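Local coordinates for protein rifin (Plasmodium falciparum, PDB 7JZK) that binds, through its V2 domain, the LAIR1 ectodomain carried by antibody MGD21, and is probably displayed by the parasite on infected red blood cells, at residues F88-V91 / R92-L95; V98-P101 / G102-F105. All blocks are in the same frame, centred on the assembly; numbering follows the deposited sequence.

Interaction 1 (F88-V91 / R92-L95); sequences FCDV and RKTL
D90 and K93 form a salt bridge on the outer face of helix 86-94, with K93 NZ 2.9 Å from D90 OD1. The two side chains run side by side; NZ reaches the syn side of the carboxylate but lies 33° out of its plane. Bends at chi2 and chi3 fold the lysine back toward the aspartate, where NZ also donates to T94 OG1, 3.2 Å away, so one ammonium group joins D90 to T94 one turn farther on.

The backbone bonds change character along the same stretch. R92 N to C89 O and K93 N to D90 O, both 2.9 Å, are i to i+3 bonds of a tightened, kinked turn. The i to i+4 spacing returns at the end, where L95 N bonds V91 O (2.9 Å).

Apolar contact is slight: V91 CG1, set anti to its own amide nitrogen (chi1 177°), lies 3.9 Å from L95 CD1, and both side chains point the same way.

R92 NH1 hydrogen-bonds Y43 O of the LAIR1 chain and the guanidinium makes a cation-pi contact with Y45 of that chain, while NE bonds Q108 OE1 and NH1 also bonds C76 O. C89 is joined to C76 by a disulfide just beyond helix 61-75, F88 packs on that helix, and V91, T94 and L95 rest on Y38 of helix 13-39.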
ATOM      1  N   PHE B  88       0.888  -6.639  -7.195  1.00 42.09           N
ATOM      2  CA  PHE B  88       1.765  -5.920  -6.269  1.00 40.01           C
ATOM      3  C   PHE B  88       1.025  -5.542  -4.993  1.00 42.92           C
ATOM      4  O   PHE B  88       1.492  -5.815  -3.891  1.00 39.47           O
ATOM      5  CB  PHE B  88       2.318  -4.665  -6.964  1.00 40.51           C
ATOM      6  CG  PHE B  88       3.223  -3.818  -6.111  1.00 41.12           C
ATOM      7  CD1 PHE B  88       4.184  -4.397  -5.295  1.00 40.83           C
ATOM      8  CD2 PHE B  88       3.147  -2.440  -6.165  1.00 40.04           C
ATOM      9  CE1 PHE B  88       5.052  -3.597  -4.532  1.00 36.41           C
ATOM     10  CE2 PHE B  88       4.003  -1.639  -5.394  1.00 37.64           C
ATOM     11  CZ  PHE B  88       4.949  -2.223  -4.577  1.00 37.21           C
ATOM     12  N   CYS B  89      -0.174  -4.985  -5.124  1.00 37.88           N
ATOM     13  CA  CYS B  89      -0.952  -4.617  -3.950  1.00 44.30           C
ATOM     14  C   CYS B  89      -1.402  -5.855  -3.182  1.00 41.67           C
ATOM     15  O   CYS B  89      -1.403  -5.849  -1.950  1.00 38.69           O
ATOM     16  CB  CYS B  89      -2.149  -3.774  -4.407  1.00 41.26           C
ATOM     17  SG  CYS B  89      -1.616  -2.406  -5.476  1.00 42.23           S
ATOM     18  N   ASP B  90      -1.634  -6.955  -3.886  1.00 37.94           N
ATOM     19  CA  ASP B  90      -2.070  -8.220  -3.297  1.00 41.58           C
ATOM     20  C   ASP B  90      -1.058  -8.752  -2.284  1.00 44.16           C
ATOM     21  O   ASP B  90      -1.436  -9.516  -1.389  1.00 44.03           O
ATOM     22  CB  ASP B  90      -2.307  -9.240  -4.436  1.00 43.95           C
ATOM     23  CG  ASP B  90      -2.808 -10.610  -3.943  1.00 48.67           C
ATOM     24  OD1 ASP B  90      -1.984 -11.542  -3.813  1.00 40.79           O
ATOM     25  OD2 ASP B  90      -4.028 -10.758  -3.683  1.00 49.60           O
ATOM     26  N   VAL B  91       0.207  -8.322  -2.378  1.00 41.08           N
ATOM     27  CA  VAL B  91       1.241  -8.725  -1.427  1.00 44.04           C
ATOM     28  C   VAL B  91       0.889  -8.299  -0.010  1.00 41.12           C
ATOM     29  O   VAL B  91       1.284  -8.960   0.961  1.00 41.53           O
ATOM     30  CB  VAL B  91       2.604  -8.158  -1.861  1.00 44.99           C
ATOM     31  CG1 VAL B  91       3.709  -8.511  -0.843  1.00 39.30           C
ATOM     32  CG2 VAL B  91       2.955  -8.700  -3.215  1.00 46.42           C
ATOM     33  N   ARG B  92       0.115  -7.222   0.140  1.00 41.55           N
ATOM     34  CA  ARG B  92      -0.333  -6.824   1.474  1.00 42.08           C
ATOM     35  C   ARG B  92      -1.093  -7.948   2.162  1.00 40.82           C
ATOM     36  O   ARG B  92      -1.087  -8.042   3.394  1.00 37.54           O
ATOM     37  CB  ARG B  92      -1.202  -5.575   1.378  1.00 37.38           C
ATOM     38  CG  ARG B  92      -0.406  -4.316   1.281  1.00 32.93           C
ATOM     39  CD  ARG B  92      -1.329  -3.179   1.016  1.00 33.30           C
ATOM     40  NE  ARG B  92      -0.633  -1.906   1.051  1.00 30.23           N
ATOM     41  CZ  ARG B  92      -1.202  -0.774   0.680  1.00 34.76           C
ATOM     42  NH1 ARG B  92      -2.451  -0.800   0.250  1.00 34.70           N
ATOM     43  NH2 ARG B  92      -0.533   0.369   0.732  1.00 39.72           N
ATOM     44  N   LYS B  93      -1.781  -8.789   1.386  1.00 40.27           N
ATOM     45  CA  LYS B  93      -2.483  -9.915   1.982  1.00 41.84           C
ATOM     46  C   LYS B  93      -1.515 -11.009   2.389  1.00 45.95           C
ATOM     47  O   LYS B  93      -1.665 -11.603   3.461  1.00 53.48           O
ATOM     48  CB  LYS B  93      -3.529 -10.443   0.998  1.00 40.99           C
ATOM     49  CG  LYS B  93      -4.112 -11.815   1.312  1.00 47.64           C
ATOM     50  CD  LYS B  93      -3.358 -12.978   0.613  1.00 54.54           C
ATOM     51  CE  LYS B  93      -3.044 -12.635  -0.859  1.00 67.16           C
ATOM     52  NZ  LYS B  93      -1.976 -13.435  -1.566  1.00 58.46           N
ATOM     53  N   THR B  94      -0.457 -11.201   1.615  1.00 47.63           N
ATOM     54  CA  THR B  94       0.547 -12.186   1.977  1.00 47.04           C
ATOM     55  C   THR B  94       1.252 -11.785   3.267  1.00 44.57           C
ATOM     56  O   THR B  94       1.437 -12.606   4.167  1.00 51.27           O
ATOM     57  CB  THR B  94       1.544 -12.320   0.827  1.00 50.14           C
ATOM     58  OG1 THR B  94       0.828 -12.563  -0.396  1.00 48.72           O
ATOM     59  CG2 THR B  94       2.510 -13.464   1.088  1.00 50.62           C
ATOM     60  N   LEU B  95       1.626 -10.518   3.393  1.00 44.78           N
ATOM     61  CA  LEU B  95       2.343 -10.058   4.577  1.00 48.20           C
ATOM     62  C   LEU B  95       1.431  -9.703   5.743  1.00 50.59           C
ATOM     63  O   LEU B  95       1.893  -9.002   6.646  1.00 50.70           O
ATOM     64  CB  LEU B  95       3.229  -8.854   4.225  1.00 48.54           C
ATOM     65  CG  LEU B  95       4.226  -9.113   3.083  1.00 46.54           C
ATOM     66  CD1 LEU B  95       5.107  -7.908   2.793  1.00 42.62           C
ATOM     67  CD2 LEU B  95       5.062 -10.329   3.432  1.00 39.76           C
TER

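Interaction 2 (V98-P101 / G102-F105); sequences VADP and GKSF
D100 to K103 form a type II beta turn, with P101 and G102 at its two central positions, in the loop between helices 86-94 and 108-126. The turn is closed by a weak hydrogen bond from K103 N to D100 O, 3.3 Å long though fairly straight (158° at the hydrogen). P101, with phi held by its ring, suits the first central position. G102 takes a positive phi of 91°, as the second central position of this turn type requires; a side chain there would run into the carbonyl oxygen of P101.

The side chains of D100 and K103 add a second link across the mouth of the turn. D100 CG lies anti to the backbone N (chi1 -171°) and the lysine chain bends at chi2 and chi3, which brings its CD and CE beside the carboxylate. The two cross at a slant, meeting mainly through the lysine's aliphatic part: K103 CE is 3.3 Å and K103 CD 3.6 Å from D100 OD2. The ammonium group stays farther off, making a long salt bridge of 3.8 Å between K103 NZ and D100 OD2, so the electrostatic link is probably modest on this exposed surface.

The loop is a LAIR1-binding element. G102 and K103 make backbone hydrogen bonds to the LAIR1 chain. F105 N hydrogen-bonds Y81 OH of that chain, and the F105 ring meets the Y81 ring edge-to-face and also contacts W86 of LAIR1. Within the turn, the lysine stem also passes over the backbone, with K103 CG 3.6 Å from D100 O and 3.7 Å from P101 O.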
ATOM      1  N   VAL B  98      -3.202  -6.280   5.479  1.00 43.19           N
ATOM      2  CA  VAL B  98      -4.563  -5.796   5.342  1.00 44.00           C
ATOM      3  C   VAL B  98      -5.213  -5.822   6.713  1.00 38.07           C
ATOM      4  O   VAL B  98      -4.868  -6.641   7.573  1.00 36.73           O
ATOM      5  CB  VAL B  98      -5.337  -6.653   4.322  1.00 46.05           C
ATOM      6  CG1 VAL B  98      -4.649  -6.603   2.967  1.00 41.41           C
ATOM      7  CG2 VAL B  98      -5.381  -8.090   4.785  1.00 39.52           C
ATOM      8  N   ALA B  99      -6.132  -4.899   6.939  1.00 40.62           N
ATOM      9  CA  ALA B  99      -6.737  -4.785   8.259  1.00 41.16           C
ATOM     10  C   ALA B  99      -7.584  -6.013   8.529  1.00 37.79           C
ATOM     11  O   ALA B  99      -8.365  -6.444   7.680  1.00 42.44           O
ATOM     12  CB  ALA B  99      -7.589  -3.520   8.355  1.00 32.54           C
ATOM     13  N   ASP B 100      -7.443  -6.586   9.711  1.00 44.50           N
ATOM     14  CA  ASP B 100      -8.253  -7.735  10.082  1.00 51.94           C
ATOM     15  C   ASP B 100      -8.918  -7.339  11.400  1.00 41.85           C
ATOM     16  O   ASP B 100      -8.213  -6.976  12.366  1.00 41.73           O
ATOM     17  CB  ASP B 100      -7.352  -8.982  10.130  1.00 40.92           C
ATOM     18  CG  ASP B 100      -8.118 -10.296  10.300  1.00 55.30           C
ATOM     19  OD1 ASP B 100      -9.369 -10.340  10.173  1.00 52.16           O
ATOM     20  OD2 ASP B 100      -7.430 -11.323  10.491  1.00 53.93           O
ATOM     21  N   PRO B 101     -10.246  -7.279  11.469  1.00 45.02           N
ATOM     22  CA  PRO B 101     -10.888  -6.780  12.700  1.00 44.98           C
ATOM     23  C   PRO B 101     -10.461  -7.597  13.908  1.00 42.99           C
ATOM     24  O   PRO B 101     -10.304  -8.819  13.836  1.00 45.75           O
ATOM     25  CB  PRO B 101     -12.385  -6.946  12.417  1.00 39.48           C
ATOM     26  CG  PRO B 101     -12.512  -6.905  10.950  1.00 42.31           C
ATOM     27  CD  PRO B 101     -11.205  -7.442  10.365  1.00 41.79           C
ATOM     28  N   GLY B 102     -10.228  -6.898  15.019  1.00 43.77           N
ATOM     29  CA  GLY B 102      -9.903  -7.542  16.276  1.00 44.84           C
ATOM     30  C   GLY B 102      -8.428  -7.749  16.539  1.00 51.98           C
ATOM     31  O   GLY B 102      -8.063  -8.141  17.652  1.00 54.90           O
ATOM     32  N   LYS B 103      -7.563  -7.491  15.567  1.00 48.69           N
ATOM     33  CA  LYS B 103      -6.143  -7.721  15.749  1.00 49.79           C
ATOM     34  C   LYS B 103      -5.345  -6.429  15.703  1.00 46.20           C
ATOM     35  O   LYS B 103      -5.832  -5.379  15.310  1.00 42.73           O
ATOM     36  CB  LYS B 103      -5.655  -8.750  14.721  1.00 51.65           C
ATOM     37  CG  LYS B 103      -6.778  -9.695  14.288  1.00 54.38           C
ATOM     38  CD  LYS B 103      -6.308 -11.103  13.930  1.00 59.78           C
ATOM     39  CE  LYS B 103      -5.162 -11.109  12.932  1.00 60.65           C
ATOM     40  NZ  LYS B 103      -4.633 -12.494  12.817  1.00 62.18           N
ATOM     41  N   SER B 104      -4.103  -6.541  16.148  1.00 48.35           N
ATOM     42  CA  SER B 104      -3.194  -5.419  16.279  1.00 49.92           C
ATOM     43  C   SER B 104      -2.628  -4.988  14.927  1.00 55.41           C
ATOM     44  O   SER B 104      -2.694  -5.697  13.938  1.00 49.10           O
ATOM     45  CB  SER B 104      -2.079  -5.760  17.281  1.00 54.98           C
ATOM     46  OG  SER B 104      -1.615  -7.100  17.127  1.00 61.36           O
ATOM     47  N   PHE B 105      -2.117  -3.767  14.902  1.00 57.02           N
ATOM     48  CA  PHE B 105      -1.608  -3.147  13.692  1.00 49.38           C
ATOM     49  C   PHE B 105      -0.352  -3.856  13.206  1.00 58.35           C
ATOM     50  O   PHE B 105       0.493  -4.265  14.008  1.00 61.49           O
ATOM     51  CB  PHE B 105      -1.294  -1.683  13.971  1.00 49.42           C
ATOM     52  CG  PHE B 105      -1.265  -0.828  12.750  1.00 49.98           C
ATOM     53  CD1 PHE B 105      -2.405  -0.162  12.352  1.00 40.16           C
ATOM     54  CD2 PHE B 105      -0.089  -0.634  12.037  1.00 53.43           C
ATOM     55  CE1 PHE B 105      -2.399   0.647  11.252  1.00 45.41           C
ATOM     56  CE2 PHE B 105      -0.071   0.188  10.926  1.00 49.76           C
ATOM     57  CZ  PHE B 105      -1.231   0.833  10.527  1.00 40.54           C
TER

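How the interactions relate
Interaction 1 ends helix 86-94, and interaction 2 follows in the loop leading to helix 108-126; their centres are about 15 Å apart. They touch through V98, whose CG1 lies 3.9 Å from both R92 O and K93 N, so the start of the loop packs back on the helix end. Both contribute to the LAIR1 interface in different ways: 88-95 presents the arginine of a disulfide-tethered helix, whereas 98-105 offers a protruding loop with backbone bonds and an aromatic ring. The centre of interaction 2 lies about 24 Å from that of the chain, against 13 Å for interaction 1, consistent with a loop projecting from the helical body toward the LAIR1 domain.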